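Local coordinates for protein DYNE8 (PDB 4AMO) that is the acyltransferase domain of an iterative enediyne polyketide synthase and probably loads acyl building blocks for dynemicin biosynthesis, at residues 174-179 and 338-343. Sequence-based numbering, arbitrary orientation.
Sequences GALGHS and EALGLL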
loop_
_atom_site.group_PDB
_atom_site.type_symbol
_atom_site.label_atom_id
_atom_site.label_comp_id
_atom_site.label_asym_id
_atom_site.label_seq_id
_atom_site.Cartn_x
_atom_site.Cartn_y
_atom_site.Cartn_z
ATOM N N GLY A 174 10.474 3.090 6.115
ATOM C CA GLY A 174 9.589 4.237 6.316
ATOM C C GLY A 174 8.204 3.923 5.699
ATOM O O GLY A 174 8.039 2.867 5.069
ATOM N N ALA A 175 7.219 4.821 5.884
ATOM C CA ALA A 175 5.866 4.533 5.419
ATOM C C ALA A 175 5.301 5.806 4.868
ATOM O O ALA A 175 5.791 6.915 5.171
ATOM C CB ALA A 175 4.973 4.025 6.580
ATOM N N LEU A 176 4.277 5.637 4.042
ATOM C CA LEU A 176 3.471 6.715 3.493
ATOM C C LEU A 176 2.000 6.231 3.588
ATOM O O LEU A 176 1.723 5.083 3.282
ATOM C CB LEU A 176 3.879 6.801 2.024
ATOM C CG LEU A 176 3.227 7.471 0.868
ATOM C CD1 LEU A 176 4.297 7.447 -0.247
ATOM C CD2 LEU A 176 1.939 6.741 0.488
ATOM N N GLY A 177 1.079 7.121 3.946
ATOM C CA GLY A 177 -0.349 6.829 3.959
ATOM C C GLY A 177 -1.064 7.880 3.060
ATOM O O GLY A 177 -0.754 9.029 3.147
ATOM N N HIS A 178 -1.953 7.403 2.236
ATOM C CA HIS A 178 -2.597 8.195 1.203
ATOM C C HIS A 178 -3.841 8.782 1.898
ATOM O O HIS A 178 -4.739 8.067 2.297
ATOM C CB HIS A 178 -2.999 7.259 0.067
ATOM C CG HIS A 178 -3.533 7.943 -1.160
ATOM N ND1 HIS A 178 -4.847 8.392 -1.280
ATOM C CD2 HIS A 178 -2.910 8.268 -2.323
ATOM C CE1 HIS A 178 -5.004 8.942 -2.474
ATOM N NE2 HIS A 178 -3.842 8.904 -3.122
ATOM N N SER A 179 -4.140 9.867 2.155
ATOM C CA SER A 179 -5.342 10.413 2.814
ATOM C C SER A 179 -5.613 9.757 4.207
ATOM O O SER A 179 -4.782 9.816 5.087
ATOM C CB SER A 179 -6.547 10.359 1.837
ATOM O OG SER A 179 -7.269 9.148 1.925
ATOM N N GLU A 338 4.580 13.340 -4.632
ATOM C CA GLU A 338 5.757 13.845 -3.910
ATOM C C GLU A 338 6.208 12.938 -2.775
ATOM O O GLU A 338 7.403 12.690 -2.612
ATOM C CB GLU A 338 5.499 15.251 -3.319
ATOM C CG GLU A 338 5.381 16.338 -4.391
ATOM C CD GLU A 338 4.663 17.551 -3.732
ATOM O OE1 GLU A 338 5.387 18.319 -3.058
ATOM O OE2 GLU A 338 3.394 17.691 -3.795
ATOM N N ALA A 339 5.267 12.470 -1.970
ATOM C CA ALA A 339 5.573 11.562 -0.846
ATOM C C ALA A 339 6.238 10.262 -1.335
ATOM O O ALA A 339 7.198 9.766 -0.707
ATOM C CB ALA A 339 4.305 11.217 -0.089
ATOM N N LEU A 340 5.702 9.709 -2.420
ATOM C CA LEU A 340 6.233 8.447 -2.925
ATOM C C LEU A 340 7.647 8.658 -3.408
ATOM O O LEU A 340 8.492 7.788 -3.243
ATOM C CB LEU A 340 5.399 7.924 -4.087
ATOM C CG LEU A 340 5.802 6.539 -4.696
ATOM C CD1 LEU A 340 5.715 5.463 -3.659
ATOM C CD2 LEU A 340 4.921 6.106 -5.950
ATOM N N GLY A 341 7.864 9.803 -4.023
ATOM C CA GLY A 341 9.157 10.195 -4.569
ATOM C C GLY A 341 10.212 10.239 -3.480
ATOM O O GLY A 341 11.392 9.928 -3.728
ATOM N N LEU A 342 9.799 10.596 -2.281
ATOM C CA LEU A 342 10.715 10.715 -1.125
ATOM C C LEU A 342 11.081 9.377 -0.513
ATOM O O LEU A 342 12.227 9.154 -0.059
ATOM C CB LEU A 342 10.043 11.525 -0.019
ATOM C CG LEU A 342 9.843 13.005 -0.200
ATOM C CD1 LEU A 342 8.952 13.333 0.958
ATOM C CD2 LEU A 342 11.211 13.772 -0.158
ATOM N N LEU A 343 10.118 8.478 -0.498
ATOM C CA LEU A 343 10.338 7.142 0.033
ATOM C C LEU A 343 11.318 6.368 -0.911
ATOM O O LEU A 343 10.976 5.931 -1.992
ATOM C CB LEU A 343 8.952 6.493 0.252
ATOM C CG LEU A 343 8.734 5.147 0.906
ATOM C CD1 LEU A 343 9.410 5.203 2.304
ATOM C CD2 LEU A 343 7.210 4.968 1.028
#
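L176 meets A339, L340 and L343 in a buried contact of aliphatic side chains on a strand and a helix, where helix 336-342 lies over one face of the parallel sheet of the acyltransferase domain. Strand 174-177 sits inside that sheet, its backbone bonded to L104 and F106 on one flank and to P307 and A309 on the other. L176 points toward the helix, and with CG anti to the backbone N (chi1 164°) its CD1 reaches the helix backbone, 3.4 Å from L340 N. L176 CD1 also lies 3.8 Å from A339 CB, and its 3.5 Å approach to L340 CA is tight, so it is pressed against the backbone between A339 and L340. L343, the first residue beyond the helix, closes the other end: its CD2 stands 3.9 Å from L176 CB, while CD1 rests 3.8 Å from G174 C. The absence of a side chain at G174 lets L343 CD1 come up to the backbone there. An alanine at L343 would lack the whole isopropyl end beyond CB, and is likely to open a gap between G174, L176 and the sheet residues L105 and L348. At the end of the strand, G177 and, just past it, S179 fit the GxSxG pattern of a nucleophile elbow, the strained strand-to-helix turn that probably presents the acyl-carrying serine. With only aliphatic side chains and backbone meeting across 219 Å² of buried surface, shape and exclusion of water, rather than polar bonding, join this helix to the strand leading into the elbow.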